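Local coordinates for protein exopolygalacturonase (Yersinia enterocolitica, PDB 2UVF) that hydrolyses the polygalacturonate of pectin as a family 28 exo-acting glycosidase and binds digalacturonic acid, at residues Gly119-Lys131 with Ala142-Pro154. Numbering follows the deposited sequence.
Sequences GLKPETSYQFTVK and ASKPITAKTSAKP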
# COMPACT_ATOMS: atom_id res chain seq x y z
N GLY A 119 3.90 -15.16 -22.73
CA GLY A 119 3.99 -16.06 -23.88
C GLY A 119 5.18 -17.00 -23.84
O GLY A 119 5.75 -17.33 -24.88
N LEU A 120 5.56 -17.40 -22.63
CA LEU A 120 6.69 -18.31 -22.40
C LEU A 120 6.16 -19.74 -22.28
O LEU A 120 4.95 -19.98 -22.35
CB LEU A 120 7.45 -17.90 -21.14
CG LEU A 120 8.55 -16.82 -21.07
CD1 LEU A 120 8.51 -15.78 -22.19
CD2 LEU A 120 8.50 -16.15 -19.70
N LYS A 121 7.08 -20.69 -22.12
CA LYS A 121 6.72 -22.11 -22.00
C LYS A 121 7.07 -22.64 -20.62
O LYS A 121 7.99 -22.11 -19.97
CB LYS A 121 7.45 -22.92 -23.08
CG LYS A 121 6.88 -22.75 -24.50
CD LYS A 121 8.01 -22.60 -25.53
CE LYS A 121 9.21 -23.52 -25.22
NZ LYS A 121 10.32 -23.35 -26.19
N PRO A 122 6.34 -23.68 -20.15
CA PRO A 122 6.51 -24.21 -18.78
C PRO A 122 7.92 -24.72 -18.51
O PRO A 122 8.47 -25.45 -19.34
CB PRO A 122 5.52 -25.38 -18.74
CG PRO A 122 4.54 -25.11 -19.80
CD PRO A 122 5.30 -24.41 -20.89
N GLU A 123 8.51 -24.31 -17.39
CA GLU A 123 9.75 -24.93 -16.87
C GLU A 123 11.05 -24.56 -17.60
O GLU A 123 12.07 -25.23 -17.44
CB GLU A 123 9.57 -26.45 -16.86
CG GLU A 123 9.95 -27.13 -15.57
CD GLU A 123 9.06 -28.32 -15.27
OE1 GLU A 123 8.07 -28.53 -16.03
OE2 GLU A 123 9.33 -29.03 -14.29
N THR A 124 11.02 -23.47 -18.38
CA THR A 124 12.15 -23.06 -19.24
C THR A 124 12.96 -21.91 -18.63
O THR A 124 12.40 -20.96 -18.09
CB THR A 124 11.63 -22.65 -20.65
OG1 THR A 124 10.77 -23.67 -21.17
CG2 THR A 124 12.78 -22.39 -21.63
N SER A 125 14.29 -22.01 -18.72
CA SER A 125 15.18 -20.92 -18.33
C SER A 125 15.26 -19.84 -19.42
O SER A 125 15.25 -20.17 -20.61
CB SER A 125 16.59 -21.44 -18.04
OG SER A 125 16.75 -21.79 -16.68
N TYR A 126 15.33 -18.58 -18.99
CA TYR A 126 15.49 -17.43 -19.89
C TYR A 126 16.45 -16.44 -19.26
O TYR A 126 16.40 -16.22 -18.04
CB TYR A 126 14.16 -16.74 -20.16
CG TYR A 126 13.09 -17.60 -20.79
CD1 TYR A 126 13.04 -17.78 -22.17
CD2 TYR A 126 12.12 -18.24 -20.00
CE1 TYR A 126 12.06 -18.59 -22.76
CE2 TYR A 126 11.13 -19.05 -20.59
CZ TYR A 126 11.11 -19.21 -21.97
OH TYR A 126 10.15 -19.99 -22.58
N GLN A 127 17.32 -15.84 -20.07
CA GLN A 127 18.22 -14.78 -19.60
C GLN A 127 17.61 -13.42 -19.95
O GLN A 127 16.85 -13.30 -20.91
CB GLN A 127 19.63 -14.96 -20.19
CG GLN A 127 20.72 -14.04 -19.64
CD GLN A 127 21.12 -12.92 -20.62
OE1 GLN A 127 22.12 -12.23 -20.41
NE2 GLN A 127 20.34 -12.74 -21.69
N PHE A 128 17.93 -12.40 -19.15
CA PHE A 128 17.32 -11.07 -19.28
C PHE A 128 18.34 -9.96 -18.97
O PHE A 128 19.10 -10.04 -17.98
CB PHE A 128 16.11 -10.92 -18.33
CG PHE A 128 14.94 -11.84 -18.63
CD1 PHE A 128 14.16 -11.66 -19.77
CD2 PHE A 128 14.59 -12.84 -17.72
CE1 PHE A 128 13.06 -12.51 -20.04
CE2 PHE A 128 13.50 -13.68 -17.96
CZ PHE A 128 12.73 -13.52 -19.12
N THR A 129 18.38 -8.94 -19.83
CA THR A 129 19.06 -7.68 -19.49
C THR A 129 18.15 -6.46 -19.73
O THR A 129 17.16 -6.56 -20.46
CB THR A 129 20.43 -7.47 -20.23
OG1 THR A 129 20.24 -7.53 -21.65
CG2 THR A 129 21.46 -8.50 -19.79
N VAL A 130 18.50 -5.34 -19.11
CA VAL A 130 17.78 -4.06 -19.24
C VAL A 130 18.75 -2.88 -19.49
O VAL A 130 19.78 -2.75 -18.83
CB VAL A 130 16.85 -3.78 -17.99
CG1 VAL A 130 17.64 -3.63 -16.69
CG2 VAL A 130 15.96 -2.56 -18.23
N LYS A 131 18.40 -2.03 -20.46
CA LYS A 131 19.15 -0.80 -20.75
C LYS A 131 18.26 0.43 -20.57
O LYS A 131 17.10 0.41 -21.01
CB LYS A 131 19.68 -0.79 -22.20
CG LYS A 131 20.47 -1.99 -22.64
CD LYS A 131 21.14 -1.70 -23.97
CE LYS A 131 21.93 -2.92 -24.48
NZ LYS A 131 23.04 -2.54 -25.42
N ALA A 142 24.20 -2.56 -21.05
CA ALA A 142 23.27 -3.52 -20.47
C ALA A 142 23.54 -3.75 -18.98
O ALA A 142 24.69 -3.63 -18.52
CB ALA A 142 23.30 -4.84 -21.23
N SER A 143 22.48 -4.06 -18.24
CA SER A 143 22.59 -4.43 -16.82
C SER A 143 23.40 -5.73 -16.71
O SER A 143 23.79 -6.30 -17.73
CB SER A 143 21.19 -4.64 -16.24
OG SER A 143 20.48 -5.60 -17.00
N LYS A 144 23.66 -6.18 -15.49
CA LYS A 144 24.12 -7.55 -15.28
C LYS A 144 22.94 -8.47 -15.63
O LYS A 144 21.79 -8.13 -15.34
CB LYS A 144 24.59 -7.78 -13.84
CG LYS A 144 25.83 -6.98 -13.44
CD LYS A 144 26.84 -7.85 -12.68
CE LYS A 144 27.86 -7.00 -11.91
NZ LYS A 144 27.22 -6.20 -10.82
N PRO A 145 23.22 -9.61 -16.29
CA PRO A 145 22.09 -10.46 -16.66
C PRO A 145 21.44 -11.18 -15.47
O PRO A 145 22.05 -11.31 -14.40
CB PRO A 145 22.72 -11.48 -17.61
CG PRO A 145 24.15 -11.51 -17.27
CD PRO A 145 24.51 -10.15 -16.76
N ILE A 146 20.20 -11.60 -15.66
CA ILE A 146 19.60 -12.57 -14.76
C ILE A 146 19.03 -13.72 -15.59
O ILE A 146 18.53 -13.52 -16.70
CB ILE A 146 18.54 -11.97 -13.75
CG1 ILE A 146 17.24 -11.55 -14.45
CG2 ILE A 146 19.12 -10.83 -12.92
CD1 ILE A 146 16.06 -11.50 -13.48
N THR A 147 19.16 -14.92 -15.05
CA THR A 147 18.47 -16.09 -15.57
C THR A 147 17.30 -16.35 -14.64
O THR A 147 17.45 -16.26 -13.41
CB THR A 147 19.40 -17.32 -15.58
OG1 THR A 147 20.76 -16.89 -15.69
CG2 THR A 147 19.04 -18.29 -16.72
N ALA A 148 16.15 -16.66 -15.22
CA ALA A 148 14.97 -17.01 -14.44
C ALA A 148 14.16 -18.09 -15.13
O ALA A 148 13.94 -18.05 -16.35
CB ALA A 148 14.12 -15.78 -14.16
N LYS A 149 13.70 -19.05 -14.34
CA LYS A 149 12.97 -20.19 -14.86
C LYS A 149 11.48 -20.08 -14.53
O LYS A 149 11.10 -19.84 -13.38
CB LYS A 149 13.56 -21.49 -14.30
CG LYS A 149 13.21 -22.75 -15.09
CD LYS A 149 14.06 -23.94 -14.67
CE LYS A 149 13.53 -24.62 -13.40
NZ LYS A 149 12.43 -25.59 -13.71
N THR A 150 10.64 -20.27 -15.54
CA THR A 150 9.21 -20.44 -15.35
C THR A 150 8.92 -21.65 -14.45
O THR A 150 9.81 -22.45 -14.15
CB THR A 150 8.45 -20.59 -16.71
OG1 THR A 150 9.09 -21.58 -17.52
CG2 THR A 150 8.40 -19.26 -17.46
N SER A 151 7.67 -21.76 -13.99
CA SER A 151 7.25 -22.88 -13.17
C SER A 151 6.60 -23.96 -14.05
O SER A 151 6.31 -23.71 -15.23
CB SER A 151 6.29 -22.39 -12.08
OG SER A 151 5.01 -22.07 -12.61
N ALA A 152 6.40 -25.15 -13.49
CA ALA A 152 5.63 -26.19 -14.18
C ALA A 152 4.15 -25.86 -14.17
O ALA A 152 3.64 -25.27 -13.21
CB ALA A 152 5.88 -27.55 -13.54
N LYS A 153 3.45 -26.25 -15.23
CA LYS A 153 2.00 -26.12 -15.27
C LYS A 153 1.42 -26.67 -13.96
O LYS A 153 1.75 -27.80 -13.57
CB LYS A 153 1.45 -26.84 -16.52
CG LYS A 153 0.06 -27.45 -16.39
CD LYS A 153 -1.05 -26.44 -16.64
CE LYS A 153 -2.41 -27.04 -16.27
NZ LYS A 153 -3.53 -26.25 -16.86
N PRO A 154 0.58 -25.87 -13.26
CA PRO A 154 0.02 -26.23 -11.95
C PRO A 154 -1.19 -27.19 -12.00
O PRO A 154 -1.85 -27.33 -13.04
CB PRO A 154 -0.43 -24.88 -11.40
CG PRO A 154 -0.87 -24.15 -12.61
CD PRO A 154 0.14 -24.52 -13.67
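With chi1 at 49° and 56°, Thr150 and Ser143 each hold their hydroxyl between backbone N and carbonyl carbon, turned onto the backbone of 119-131 at opposite ends of an antiparallel beta hairpin in the fibronectin type III domain. Between them, Tyr126 pairs with Ala148 and Phe128 with Ile146 through reciprocal backbone hydrogen bonds; Ala148 N to Tyr126 O measures 2.9 Å. Strand 146-149 is an edge strand of its four-stranded sheet within the chain, and strand 66-73 flanks 125-134 on the other side. Phe128 and Ile146 emerge on one face, with Phe128 CB 4.1 Å from Ile146 CG1, where Leu41 and Leu55 pack against both; the Phe128 ring turns an edge to Ala148 CB. Just ahead of strand 146-149, Val130 N donates to Ser143 OG (2.9 Å, 163° at the hydrogen), while Ser143 N returns a bond to Val130 O. At the far end a type II turn from Lys121 to Thr124 bends around the Thr150 side chain. The Thr150 methyl CG2 lies 3.8 Å from Leu120 CD2 and at the edge of the Tyr126 ring, near its plane; Tyr126 OH accepts a hydrogen bond from Lys121 N. Thr150 OG1 receives Thr124 N at 2.8 Å and donates to Lys121 O at 2.7 Å, in the carbonyl plane.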